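Local coordinates for cell division control protein 73 (Saccharomyces cerevisiae, PDB 3V46) that serves as a subunit of the Paf1 transcription elongation complex, its C-terminal Ras-like domain, which does not bind GTP, promoting association of that complex with chromatin, at residues R77-T80 against Y84-R87; S39-P44 against N144-D149; H130-Q133 against E137-E140; N56-F61 against P67-I72; W98-Y103 against E110-C115. All blocks are in the same frame, centred on the assembly; numbering follows the deposited sequence. Where two conformers were deposited one is given.

Overall arrangement
Following the chain from its N terminus, residues 39-44 leave helix 32-38 and wait a hundred residues for 144-149; contact 2 thus closes the longest loop, and the other four lie within that span. Contact 4 comes first, a hairpin at the edge of the six-stranded sheet. Contacts 1, 5 and 3 then follow in series, each local: a loop before strand 88-92, the turn ahead of helix 108-114, and a helix-to-strand return onto the opposite outer strand, 136-141. None cross. Contact 1 touches contact 4 through Met78 and Arg87 on Ile71, and contact 5 through Trp85 on Tyr103. Centres of contacts 1 and 2 lie about 31 Å apart, on opposite sides of the chain's centre.

Contact 1: R77-T80 against Y84-R87; sequences RMFT and YWDR
Phe79, Tyr84 and Trp85 form an aromatic cluster in the loop between strands 68-73 and 88-92. The Phe79 ring is stacked face to face with the six-membered ring of Trp85, centroids 4.2 Å apart and planes inclined by 29°, with Phe79 CD2 lying over the indole face near its rim. Tyr84 makes the second aromatic pair: its edge is turned toward the Phe79 face in an offset edge-to-face arrangement, planes at 64°, and its CB comes within 3.3 Å of Phe79 CD2.

The remaining apolar contact is made by Met78. With CG set between the backbone N and the carbonyl carbon (chi1 75°) and a bend at chi3, its terminal CE reaches Tyr84 CE1 at 3.3 Å. Among the polar atoms, Met78 O sits 3.4 Å above the plane of the Tyr84 ring, over its centre, and Thr80 OG1 lies 3.7 Å from Tyr84 CE2.

Phe79 and Trp85 pack on Leu18 of strand 16-18. Arg87 gives NH2 to Asp14 O. The backbone at Phe79 is the centre of an inverse gamma turn, and the loop carries its aromatic cluster beside the central sheet of a Ras-like domain.

Contact 2: S39-P44 against N144-D149; sequences SKYVNP and NKRFKD
Tyr41 carries its CG opposite the backbone N (chi1 180°), which lays CB and the CD2 side of the tyrosine over the guanidinium face of Arg146, whose chain bends at chi2 and chi3 to bring that group round to Asp149. Tyr41 CD2 stands 3.8 Å above the guanidinium plane, over its centre; the ring is inclined by 51° to that plane, so they are not stacked flat.

Arg146 grips Asp149 side-on. NE meets OD2 of Asp149 at 2.7 Å, nearly straight (170°), and NH2 reaches the syn lone pair of Asp149 OD1 at 3.1 Å. This two-point salt bridge fixes the rotation of both groups and sets the guanidinium face against Tyr41, whose CB lies 3.3 Å from Asp149 OD2. An alanine in place of Arg146 would take away the cover beside Tyr41 and is likely to leave the carboxylate of Asp149 without its charged mate. Backbone contact is slighter: Ser39 O is 3.6 Å from Asp149 CB.

Arg146 NH2 also bonds to Asp142 O, and Tyr41 OH to Ile26 O. The segments join the exit of helix 32-38 to the turn leading into helix 149-166, with Leu141 of strand 136-141 touching Tyr41, Arg146 and Asp149.

Contact 3: H130-Q133 against E137-E140; sequences HVQQ and EKVE
Lys138 reaches from the strand to helix 129-133 and makes the one hydrogen bond between the segments: its NZ donates to Gln132 O at 3.1 Å. The approach is well off the carbonyl plane, 48° out of it, with a C=O...N angle of 113°, so the ammonium sits above the carbonyl instead of on a lone pair. Val131 O is also close, 3.4 Å from Lys138 NZ. NZ also bonds to Trp134 O and Val136 O, so three carbonyl oxygens along the link from helix to strand gather about one ammonium, an arrangement likely to favour its positive charge.

The methylenes next to the ammonium make van der Waals contact with polar atoms of the helix. A bend at chi2 (82°) directs the otherwise extended chain toward the helix, bringing Lys138 CE to 3.3 Å from Val131 O. Gln132 leans over from the helix side, its amide NE2 being 3.6 Å from Lys138 CE in the conformer given. Val131 packs on Tyr119 of strand 116-122.

Helix 129-133 connects strand 116-122 to the parallel strand 136-141, and the lysine ties helix 129-133 to the returning strand: a beta-alpha-beta crossover, the repeating element of the Ras-like fold.

Contact 4: N56-F61 against P67-I72; sequences NIEKNF and PIRFII
The beta hairpin of strands 54-59 and 68-73 forms one edge of the mixed sheet. Ile57 with Phe70 and Lys59 with Ile68 are its antiparallel hydrogen-bonded pairs. Lys59 N gives to Ile68 O at 2.8 Å and Ile68 N returns a bond to Lys59 O; Ile57 and Phe70 do likewise.

Glu58 and Arg69, a non-hydrogen-bonded pair, send their side chains out on the sheet face shared with Asn56 and Ile71. Glu58 stays extended from CG, trans to its backbone N (chi1 -178°), carrying the carboxylate alongside Arg69. Arg69 NE reaches Glu58 OE1 at 2.7 Å, but the bond is bent (137°) and comes from above the carboxylate plane. A water accepts from Arg69 NH2 and donates to Glu58 OE2. Another donates to Asn56 OD1 and Phe70 O.

The face with Ile57, Lys59, Ile68 and Phe70 is mainly apolar. Phe70 and Phe61 approach edge to edge, CZ to CZ at 3.8 Å, while Lys59 lays CG over the centre of the Phe61 ring and makes a cation-pi contact with Trp157. Ile57 CD1 meets Ile72 CD1 at 3.5 Å. Phe70 also packs on Leu160 and Leu164 of helix 149-166, and an alanine here would probably open a gap between them and Phe61. The chemistry is two-faced: a water-bridged salt bridge on one face, consistent with a solvent-facing side, and mostly hydrocarbon against a helix on the other.

Contact 5: W98-Y103 against E110-C115; sequences WQFNNY and ELFQRC
Residues 98-100 form a 3-10 segment that runs into a type I turn from Phe100 to Tyr103, and this turn faces helix 108-114, with the CA atoms of Phe100 and Leu111 8.5 Å apart. Leu111 does most of the touching through one methyl: Leu111 CD2 lies 3.4 Å from Phe100 CD1, and Leu111 CD2 is 3.8 Å from Tyr103 CD2, at the edge of that ring. A chi1 near 180° and a chi2 of 63° together set this methyl against both aromatic side chains.

Phe112 adds an offset edge-to-face pair, its edge directed at the Phe100 face with the planes almost perpendicular (89°); its CZ comes 3.7 Å from Phe100 CZ. Gln99 NE2 holds Tyr103 OH in a straight bond of 3.1 Å and bonds to Phe92 O as well.

Ile91 of strand 88-92 touches Tyr103 and Leu111, and Trp134 meets Phe100 edge-to-face. The result is a buried aromatic-aliphatic core between a turn and a helix on the sheet of a Ras-like alpha/beta domain.

Contact 1: R77-T80 against Y84-R87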
# COMPACT_ATOMS: atom_id res chain seq x y z
N ARG A 77 -14.88 -4.98 0.81
CA ARG A 77 -15.99 -5.93 0.77
C ARG A 77 -15.64 -7.27 1.45
O ARG A 77 -16.52 -7.96 1.95
CB ARG A 77 -16.42 -6.18 -0.68
CG ARG A 77 -16.93 -4.93 -1.40
CD ARG A 77 -17.53 -5.25 -2.77
NE ARG A 77 -16.55 -5.86 -3.68
CZ ARG A 77 -15.71 -5.17 -4.45
NH1 ARG A 77 -14.85 -5.80 -5.24
NH2 ARG A 77 -15.74 -3.84 -4.44
N MET A 78 -14.36 -7.62 1.47
CA MET A 78 -13.92 -8.89 2.04
C MET A 78 -13.98 -8.89 3.56
O MET A 78 -13.82 -9.93 4.18
CB MET A 78 -12.48 -9.22 1.61
CG MET A 78 -11.41 -8.39 2.32
SD MET A 78 -9.73 -8.92 1.92
CE MET A 78 -9.57 -10.40 2.91
N PHE A 79 -14.20 -7.72 4.15
CA PHE A 79 -14.10 -7.56 5.60
C PHE A 79 -15.43 -7.87 6.27
O PHE A 79 -16.10 -6.99 6.79
CB PHE A 79 -13.63 -6.14 5.93
CG PHE A 79 -12.20 -5.88 5.56
CD1 PHE A 79 -11.86 -5.55 4.27
CD2 PHE A 79 -11.20 -5.97 6.51
CE1 PHE A 79 -10.54 -5.32 3.93
CE2 PHE A 79 -9.90 -5.74 6.17
CZ PHE A 79 -9.57 -5.41 4.89
N THR A 80 -15.78 -9.15 6.25
CA THR A 80 -17.07 -9.60 6.74
C THR A 80 -17.03 -9.94 8.23
O THR A 80 -18.07 -10.18 8.85
CB THR A 80 -17.56 -10.81 5.94
OG1 THR A 80 -16.53 -11.82 5.92
CG2 THR A 80 -17.87 -10.39 4.52
N TYR A 84 -10.65 -9.48 10.18
CA TYR A 84 -9.96 -9.18 8.94
C TYR A 84 -9.15 -7.89 9.11
O TYR A 84 -8.08 -7.74 8.54
CB TYR A 84 -10.94 -8.99 7.77
CG TYR A 84 -11.37 -10.26 7.08
CD1 TYR A 84 -10.61 -10.80 6.04
CD2 TYR A 84 -12.54 -10.92 7.44
CE1 TYR A 84 -11.01 -11.96 5.40
CE2 TYR A 84 -12.94 -12.08 6.80
CZ TYR A 84 -12.17 -12.59 5.78
OH TYR A 84 -12.56 -13.74 5.14
N TRP A 85 -9.68 -6.96 9.89
CA TRP A 85 -9.01 -5.68 10.07
C TRP A 85 -7.66 -5.83 10.78
O TRP A 85 -6.76 -5.02 10.56
CB TRP A 85 -9.91 -4.69 10.81
CG TRP A 85 -10.92 -4.14 9.89
CD1 TRP A 85 -12.24 -4.48 9.81
CD2 TRP A 85 -10.68 -3.19 8.86
NE1 TRP A 85 -12.84 -3.77 8.79
CE2 TRP A 85 -11.91 -2.97 8.19
CE3 TRP A 85 -9.55 -2.48 8.43
CZ2 TRP A 85 -12.03 -2.09 7.13
CZ3 TRP A 85 -9.68 -1.60 7.38
CH2 TRP A 85 -10.91 -1.41 6.75
N ASP A 86 -7.52 -6.85 11.62
CA ASP A 86 -6.26 -7.07 12.32
C ASP A 86 -5.17 -7.51 11.37
O ASP A 86 -3.98 -7.47 11.72
CB ASP A 86 -6.42 -8.14 13.41
CG ASP A 86 -7.35 -7.72 14.52
OD1 ASP A 86 -7.40 -6.51 14.83
OD2 ASP A 86 -8.03 -8.60 15.09
N ARG A 87 -5.57 -7.94 10.17
CA ARG A 87 -4.65 -8.46 9.16
C ARG A 87 -4.11 -7.37 8.25
O ARG A 87 -3.22 -7.62 7.44
CB ARG A 87 -5.35 -9.51 8.29
CG ARG A 87 -5.70 -10.80 9.04
CD ARG A 87 -6.67 -11.67 8.25
NE ARG A 87 -6.16 -12.05 6.94
CZ ARG A 87 -6.87 -12.68 6.01
NH1 ARG A 87 -8.13 -13.02 6.26
NH2 ARG A 87 -6.33 -12.97 4.84

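Contact 2: S39-P44 against N144-D149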
# COMPACT_ATOMS: atom_id res chain seq x y z
N SER A 39 9.57 -3.87 -10.55
CA SER A 39 10.17 -2.55 -10.36
C SER A 39 9.95 -1.73 -11.62
O SER A 39 10.81 -0.97 -12.06
CB SER A 39 11.65 -2.66 -10.04
OG SER A 39 11.86 -3.46 -8.90
N LYS A 40 8.76 -1.89 -12.19
CA LYS A 40 8.41 -1.19 -13.42
C LYS A 40 7.18 -0.35 -13.15
O LYS A 40 6.10 -0.88 -12.90
CB LYS A 40 8.13 -2.19 -14.54
CG LYS A 40 9.39 -2.92 -15.01
CD LYS A 40 9.10 -3.89 -16.15
CE LYS A 40 10.37 -4.59 -16.63
NZ LYS A 40 11.14 -5.21 -15.51
N TYR A 41 7.35 0.97 -13.17
CA TYR A 41 6.23 1.88 -13.00
C TYR A 41 5.52 2.17 -14.33
O TYR A 41 6.15 2.57 -15.31
CB TYR A 41 6.64 3.21 -12.36
CG TYR A 41 5.42 4.06 -12.24
CD1 TYR A 41 4.52 3.84 -11.21
CD2 TYR A 41 5.10 5.00 -13.21
CE1 TYR A 41 3.37 4.55 -11.12
CE2 TYR A 41 3.93 5.73 -13.13
CZ TYR A 41 3.07 5.49 -12.08
OH TYR A 41 1.91 6.18 -11.99
N VAL A 42 4.20 1.98 -14.34
CA VAL A 42 3.37 2.23 -15.52
C VAL A 42 2.12 2.99 -15.11
O VAL A 42 1.52 2.67 -14.10
CB VAL A 42 2.93 0.91 -16.18
CG1 VAL A 42 2.05 1.17 -17.39
CG2 VAL A 42 4.15 0.09 -16.57
N ASN A 43 1.73 3.98 -15.90
CA ASN A 43 0.47 4.70 -15.70
C ASN A 43 -0.69 3.72 -15.56
O ASN A 43 -0.90 2.89 -16.45
CB ASN A 43 0.23 5.61 -16.90
CG ASN A 43 -0.97 6.54 -16.73
OD1 ASN A 43 -1.96 6.20 -16.09
ND2 ASN A 43 -0.88 7.73 -17.32
N PRO A 44 -1.44 3.80 -14.46
CA PRO A 44 -2.46 2.77 -14.20
C PRO A 44 -3.62 2.77 -15.18
O PRO A 44 -4.30 1.76 -15.33
CB PRO A 44 -2.95 3.12 -12.79
CG PRO A 44 -2.64 4.57 -12.63
CD PRO A 44 -1.38 4.79 -13.37
N ASN A 144 8.99 11.25 -15.19
CA ASN A 144 9.48 10.90 -16.52
C ASN A 144 10.80 10.14 -16.57
O ASN A 144 11.35 9.90 -17.66
CB ASN A 144 9.61 12.17 -17.38
CG ASN A 144 8.39 13.06 -17.29
OD1 ASN A 144 7.31 12.70 -17.78
ND2 ASN A 144 8.55 14.23 -16.68
N LYS A 145 11.36 9.82 -15.42
CA LYS A 145 12.53 8.96 -15.36
C LYS A 145 12.14 7.74 -14.55
O LYS A 145 11.36 7.86 -13.62
CB LYS A 145 13.71 9.68 -14.70
CG LYS A 145 14.22 10.88 -15.49
CD LYS A 145 14.83 10.47 -16.82
CE LYS A 145 15.45 11.67 -17.50
NZ LYS A 145 16.10 11.32 -18.79
N ARG A 146 12.69 6.58 -14.91
CA ARG A 146 12.34 5.33 -14.26
C ARG A 146 13.56 4.64 -13.63
O ARG A 146 13.41 3.57 -13.03
CB ARG A 146 11.70 4.39 -15.27
CG ARG A 146 10.46 4.98 -15.99
CD ARG A 146 9.15 4.62 -15.27
NE ARG A 146 9.13 5.07 -13.89
CZ ARG A 146 8.71 6.26 -13.47
NH1 ARG A 146 8.27 7.16 -14.34
NH2 ARG A 146 8.75 6.56 -12.18
N PHE A 147 14.74 5.25 -13.74
CA PHE A 147 15.96 4.60 -13.25
C PHE A 147 16.05 4.52 -11.73
O PHE A 147 16.86 3.74 -11.21
CB PHE A 147 17.23 5.25 -13.82
CG PHE A 147 17.41 6.70 -13.47
CD1 PHE A 147 18.02 7.08 -12.29
CD2 PHE A 147 16.99 7.69 -14.35
CE1 PHE A 147 18.19 8.42 -11.98
CE2 PHE A 147 17.16 9.03 -14.04
CZ PHE A 147 17.76 9.40 -12.86
N LYS A 148 15.22 5.28 -11.01
CA LYS A 148 15.21 5.23 -9.55
C LYS A 148 14.24 4.17 -9.03
O LYS A 148 14.23 3.86 -7.83
CB LYS A 148 14.82 6.59 -8.94
CG LYS A 148 15.76 7.78 -9.24
CD LYS A 148 15.16 9.07 -8.65
CE LYS A 148 16.04 10.31 -8.91
NZ LYS A 148 15.35 11.59 -8.59
N ASP A 149 13.41 3.60 -9.91
CA ASP A 149 12.31 2.76 -9.44
C ASP A 149 12.82 1.53 -8.71
O ASP A 149 12.21 1.09 -7.73
CB ASP A 149 11.43 2.31 -10.60
CG ASP A 149 10.60 3.44 -11.20
OD1 ASP A 149 10.62 4.58 -10.69
OD2 ASP A 149 9.92 3.15 -12.19

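Contact 3: H130-Q133 against E137-E140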
# COMPACT_ATOMS: atom_id res chain seq x y z
N HIS A 130 -2.97 18.38 4.94
CA HIS A 130 -3.51 17.43 5.89
C HIS A 130 -2.79 16.09 5.78
O HIS A 130 -2.62 15.40 6.78
CB HIS A 130 -5.03 17.26 5.75
CG HIS A 130 -5.47 16.79 4.40
ND1 HIS A 130 -5.56 17.63 3.31
CD2 HIS A 130 -5.88 15.57 3.97
CE1 HIS A 130 -5.98 16.95 2.26
NE2 HIS A 130 -6.18 15.70 2.63
N VAL A 131 -2.35 15.74 4.57
CA VAL A 131 -1.58 14.51 4.37
C VAL A 131 -0.18 14.62 4.99
O VAL A 131 0.35 13.67 5.57
CB VAL A 131 -1.49 14.16 2.88
CG1 VAL A 131 -0.57 12.96 2.64
CG2 VAL A 131 -2.88 13.88 2.31
N GLN A 132 0.44 15.79 4.88
CA GLN A 132 1.74 16.00 5.49
C GLN A 132 1.68 15.72 6.99
O GLN A 132 2.63 15.18 7.57
CB GLN A 132 2.21 17.43 5.25
CG GLN A 132 3.70 17.61 5.43
CD GLN A 132 4.50 16.99 4.31
OE1 GLN A 132 4.54 17.52 3.20
NE2 GLN A 132 5.12 15.86 4.58
N GLN A 133 0.56 16.06 7.63
CA GLN A 133 0.44 15.87 9.07
C GLN A 133 0.18 14.42 9.47
O GLN A 133 0.49 14.02 10.58
CB GLN A 133 -0.66 16.77 9.65
CG GLN A 133 -0.43 18.26 9.42
CD GLN A 133 0.99 18.66 9.74
OE1 GLN A 133 1.48 18.40 10.85
NE2 GLN A 133 1.67 19.29 8.79
N GLU A 137 4.21 7.49 5.47
CA GLU A 137 5.46 7.67 4.79
C GLU A 137 5.18 8.21 3.39
O GLU A 137 4.42 7.61 2.65
CB GLU A 137 6.21 6.34 4.73
CG GLU A 137 7.53 6.40 4.03
CD GLU A 137 8.39 5.19 4.33
OE1 GLU A 137 9.26 4.89 3.50
OE2 GLU A 137 8.20 4.53 5.37
N LYS A 138 5.76 9.36 3.06
CA LYS A 138 5.60 9.95 1.75
C LYS A 138 6.73 9.48 0.84
O LYS A 138 7.91 9.64 1.17
CB LYS A 138 5.63 11.48 1.84
CG LYS A 138 4.46 12.11 2.59
CD LYS A 138 4.65 12.10 4.10
CE LYS A 138 3.41 12.67 4.80
NZ LYS A 138 3.46 12.53 6.27
N VAL A 139 6.37 8.92 -0.31
CA VAL A 139 7.34 8.34 -1.22
C VAL A 139 7.19 8.96 -2.61
O VAL A 139 6.09 8.99 -3.17
CB VAL A 139 7.13 6.81 -1.31
CG1 VAL A 139 8.17 6.18 -2.23
CG2 VAL A 139 7.19 6.19 0.07
N GLU A 140 8.29 9.48 -3.15
CA GLU A 140 8.28 10.15 -4.44
C GLU A 140 8.74 9.25 -5.58
O GLU A 140 9.66 8.44 -5.42
CB GLU A 140 9.17 11.40 -4.40
CG GLU A 140 8.56 12.56 -3.64
CD GLU A 140 9.41 13.83 -3.65
OE1 GLU A 140 9.13 14.73 -2.84
OE2 GLU A 140 10.35 13.92 -4.46

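Contact 4: N56-F61 against P67-I72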
# COMPACT_ATOMS: atom_id res chain seq x y z
N ASN A 56 -2.96 -10.64 -5.82
CA ASN A 56 -2.13 -11.35 -4.88
C ASN A 56 -0.67 -11.19 -5.26
O ASN A 56 -0.33 -11.21 -6.44
CB ASN A 56 -2.50 -12.83 -4.89
CG ASN A 56 -3.94 -13.06 -4.52
OD1 ASN A 56 -4.30 -13.10 -3.35
ND2 ASN A 56 -4.79 -13.20 -5.54
N ILE A 57 0.18 -11.04 -4.26
CA ILE A 57 1.62 -10.98 -4.46
C ILE A 57 2.29 -11.80 -3.38
O ILE A 57 2.01 -11.63 -2.19
CB ILE A 57 2.15 -9.52 -4.39
CG1 ILE A 57 1.64 -8.70 -5.58
CG2 ILE A 57 3.67 -9.50 -4.38
CD1 ILE A 57 2.17 -7.25 -5.59
N GLU A 58 3.18 -12.71 -3.78
CA GLU A 58 3.97 -13.46 -2.83
C GLU A 58 5.37 -12.84 -2.79
O GLU A 58 5.94 -12.50 -3.83
CB GLU A 58 4.04 -14.93 -3.24
CG GLU A 58 4.81 -15.79 -2.27
CD GLU A 58 4.49 -17.28 -2.40
OE1 GLU A 58 3.33 -17.66 -2.64
OE2 GLU A 58 5.41 -18.08 -2.25
N LYS A 59 5.90 -12.69 -1.58
CA LYS A 59 7.21 -12.11 -1.37
C LYS A 59 8.06 -13.00 -0.48
O LYS A 59 7.63 -13.43 0.59
CB LYS A 59 7.08 -10.73 -0.73
CG LYS A 59 8.42 -10.05 -0.41
CD LYS A 59 9.14 -9.65 -1.68
CE LYS A 59 10.40 -8.85 -1.38
NZ LYS A 59 11.18 -8.57 -2.61
N ASN A 60 9.28 -13.27 -0.94
CA ASN A 60 10.27 -13.93 -0.10
C ASN A 60 11.16 -12.85 0.51
O ASN A 60 11.96 -12.22 -0.18
CB ASN A 60 11.09 -14.92 -0.94
CG ASN A 60 11.97 -15.81 -0.09
OD1 ASN A 60 13.18 -15.63 -0.02
ND2 ASN A 60 11.35 -16.78 0.59
N PHE A 61 10.97 -12.60 1.80
CA PHE A 61 11.75 -11.61 2.52
C PHE A 61 13.02 -12.24 3.08
O PHE A 61 13.02 -13.39 3.51
CB PHE A 61 10.96 -11.07 3.70
CG PHE A 61 9.80 -10.19 3.32
CD1 PHE A 61 10.00 -8.87 2.96
CD2 PHE A 61 8.50 -10.68 3.37
CE1 PHE A 61 8.93 -8.05 2.64
CE2 PHE A 61 7.42 -9.86 3.05
CZ PHE A 61 7.64 -8.55 2.68
N PRO A 67 7.72 -17.72 2.89
CA PRO A 67 7.21 -16.68 1.99
C PRO A 67 5.90 -16.10 2.52
O PRO A 67 5.12 -16.80 3.16
CB PRO A 67 6.97 -17.41 0.66
CG PRO A 67 7.57 -18.78 0.82
CD PRO A 67 7.69 -19.06 2.29
N ILE A 68 5.66 -14.82 2.25
CA ILE A 68 4.45 -14.15 2.70
C ILE A 68 3.59 -13.85 1.48
O ILE A 68 4.10 -13.36 0.47
CB ILE A 68 4.77 -12.84 3.44
CG1 ILE A 68 5.62 -13.10 4.69
CG2 ILE A 68 3.49 -12.10 3.82
CD1 ILE A 68 5.00 -14.06 5.69
N ARG A 69 2.31 -14.18 1.56
CA ARG A 69 1.38 -13.92 0.48
C ARG A 69 0.47 -12.79 0.92
O ARG A 69 -0.23 -12.89 1.92
CB ARG A 69 0.54 -15.15 0.17
CG ARG A 69 1.33 -16.33 -0.39
CD ARG A 69 0.42 -17.49 -0.76
NE ARG A 69 1.18 -18.63 -1.24
CZ ARG A 69 0.65 -19.83 -1.51
NH1 ARG A 69 -0.64 -20.03 -1.34
NH2 ARG A 69 1.43 -20.82 -1.93
N PHE A 70 0.52 -11.70 0.17
CA PHE A 70 -0.32 -10.54 0.41
C PHE A 70 -1.60 -10.56 -0.40
O PHE A 70 -1.60 -10.91 -1.58
CB PHE A 70 0.43 -9.25 0.08
CG PHE A 70 1.63 -9.02 0.94
CD1 PHE A 70 1.51 -8.36 2.15
CD2 PHE A 70 2.89 -9.45 0.53
CE1 PHE A 70 2.62 -8.15 2.96
CE2 PHE A 70 3.99 -9.24 1.33
CZ PHE A 70 3.86 -8.59 2.54
N ILE A 71 -2.68 -10.17 0.25
CA ILE A 71 -3.93 -9.86 -0.41
C ILE A 71 -3.98 -8.35 -0.54
O ILE A 71 -3.93 -7.64 0.46
CB ILE A 71 -5.10 -10.36 0.43
CG1 ILE A 71 -5.02 -11.88 0.59
CG2 ILE A 71 -6.42 -9.96 -0.21
CD1 ILE A 71 -5.93 -12.42 1.66
N ILE A 72 -4.07 -7.85 -1.76
CA ILE A 72 -4.03 -6.42 -2.03
C ILE A 72 -5.35 -6.03 -2.66
O ILE A 72 -5.71 -6.52 -3.72
CB ILE A 72 -2.87 -6.07 -2.97
CG1 ILE A 72 -1.56 -6.62 -2.39
CG2 ILE A 72 -2.80 -4.55 -3.19
CD1 ILE A 72 -0.34 -6.38 -3.25
O HOH W 1 -2.01 -13.83 -1.95
O HOH W 2 4.13 -20.21 -0.74

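Contact 5: W98-Y103 against E110-C115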
# COMPACT_ATOMS: atom_id res chain seq x y z
N TRP A 98 -11.98 11.03 3.56
CA TRP A 98 -13.14 10.14 3.50
C TRP A 98 -12.74 8.70 3.15
O TRP A 98 -13.56 7.78 3.26
CB TRP A 98 -14.20 10.67 2.52
CG TRP A 98 -15.41 9.76 2.34
CD1 TRP A 98 -15.68 8.95 1.27
CD2 TRP A 98 -16.50 9.58 3.27
NE1 TRP A 98 -16.87 8.28 1.47
CE2 TRP A 98 -17.39 8.65 2.69
CE3 TRP A 98 -16.80 10.11 4.52
CZ2 TRP A 98 -18.56 8.23 3.32
CZ3 TRP A 98 -17.97 9.70 5.15
CH2 TRP A 98 -18.83 8.77 4.55
N GLN A 99 -11.48 8.50 2.76
CA GLN A 99 -10.99 7.15 2.45
C GLN A 99 -11.29 6.20 3.61
O GLN A 99 -11.64 5.04 3.39
CB GLN A 99 -9.47 7.15 2.16
CG GLN A 99 -8.91 5.73 2.05
CD GLN A 99 -7.42 5.66 1.74
OE1 GLN A 99 -6.81 6.62 1.28
NE2 GLN A 99 -6.84 4.49 1.96
N PHE A 100 -11.17 6.69 4.84
CA PHE A 100 -11.19 5.81 6.01
C PHE A 100 -12.56 5.67 6.68
O PHE A 100 -12.67 5.02 7.72
CB PHE A 100 -10.15 6.30 7.03
CG PHE A 100 -8.90 6.84 6.38
CD1 PHE A 100 -8.06 6.01 5.66
CD2 PHE A 100 -8.58 8.19 6.48
CE1 PHE A 100 -6.94 6.50 5.05
CE2 PHE A 100 -7.44 8.67 5.88
CZ PHE A 100 -6.62 7.83 5.15
N ASN A 101 -13.60 6.25 6.10
CA ASN A 101 -14.88 6.34 6.80
C ASN A 101 -15.47 5.00 7.24
O ASN A 101 -16.08 4.90 8.30
CB ASN A 101 -15.90 7.12 5.97
CG ASN A 101 -17.23 7.24 6.68
OD1 ASN A 101 -18.21 6.59 6.31
ND2 ASN A 101 -17.27 8.06 7.73
N ASN A 102 -15.30 3.97 6.42
CA ASN A 102 -15.85 2.65 6.73
C ASN A 102 -14.81 1.67 7.26
O ASN A 102 -15.05 0.46 7.35
CB ASN A 102 -16.54 2.07 5.49
CG ASN A 102 -16.96 0.62 5.67
OD1 ASN A 102 -18.00 0.32 6.25
ND2 ASN A 102 -16.13 -0.30 5.16
N TYR A 103 -13.64 2.19 7.62
CA TYR A 103 -12.59 1.35 8.18
C TYR A 103 -12.88 1.09 9.66
O TYR A 103 -13.59 1.86 10.30
CB TYR A 103 -11.22 2.05 8.04
CG TYR A 103 -10.59 2.08 6.65
CD1 TYR A 103 -11.32 1.82 5.50
CD2 TYR A 103 -9.25 2.37 6.51
CE1 TYR A 103 -10.72 1.86 4.24
CE2 TYR A 103 -8.64 2.41 5.26
CZ TYR A 103 -9.37 2.15 4.13
OH TYR A 103 -8.73 2.19 2.90
N GLU A 110 -5.71 7.44 14.83
CA GLU A 110 -5.72 6.09 15.38
C GLU A 110 -5.26 5.07 14.34
O GLU A 110 -4.46 4.19 14.64
CB GLU A 110 -7.10 5.68 15.91
CG GLU A 110 -7.11 4.26 16.48
CD GLU A 110 -8.42 3.89 17.18
OE1 GLU A 110 -9.46 4.47 16.82
OE2 GLU A 110 -8.40 3.01 18.07
N LEU A 111 -5.77 5.20 13.12
CA LEU A 111 -5.47 4.25 12.07
C LEU A 111 -3.97 4.13 11.82
O LEU A 111 -3.44 3.03 11.74
CB LEU A 111 -6.18 4.66 10.77
CG LEU A 111 -5.95 3.78 9.55
CD1 LEU A 111 -6.49 2.38 9.79
CD2 LEU A 111 -6.59 4.41 8.32
N PHE A 112 -3.28 5.26 11.69
CA PHE A 112 -1.86 5.22 11.32
C PHE A 112 -0.93 5.04 12.51
O PHE A 112 0.28 4.92 12.34
CB PHE A 112 -1.50 6.45 10.48
CG PHE A 112 -2.22 6.48 9.16
CD1 PHE A 112 -2.22 5.37 8.33
CD2 PHE A 112 -2.94 7.59 8.76
CE1 PHE A 112 -2.90 5.38 7.14
CE2 PHE A 112 -3.62 7.61 7.57
CZ PHE A 112 -3.60 6.49 6.75
N GLN A 113 -1.51 4.97 13.70
CA GLN A 113 -0.77 4.58 14.87
C GLN A 113 -0.62 3.06 14.91
O GLN A 113 0.32 2.53 15.50
CB GLN A 113 -1.47 5.06 16.14
CG GLN A 113 -1.09 6.47 16.55
CD GLN A 113 -1.64 6.85 17.91
OE1 GLN A 113 -2.76 7.33 18.03
NE2 GLN A 113 -0.84 6.63 18.95
N ARG A 114 -1.54 2.35 14.26
CA ARG A 114 -1.52 0.90 14.34
C ARG A 114 -1.41 0.18 13.00
O ARG A 114 -1.16 -1.03 12.99
CB ARG A 114 -2.74 0.40 15.12
CG ARG A 114 -4.07 0.73 14.49
CD ARG A 114 -5.19 0.31 15.42
NE ARG A 114 -5.14 -1.12 15.68
CZ ARG A 114 -5.51 -1.70 16.82
NH1 ARG A 114 -5.98 -0.98 17.83
NH2 ARG A 114 -5.43 -3.02 16.93
N CYS A 115 -1.57 0.91 11.89
CA CYS A 115 -1.37 0.36 10.55
C CYS A 115 -0.40 1.29 9.83
O CYS A 115 -0.52 2.51 9.90
CB CYS A 115 -2.67 0.28 9.71
SG CYS A 115 -4.03 -0.74 10.36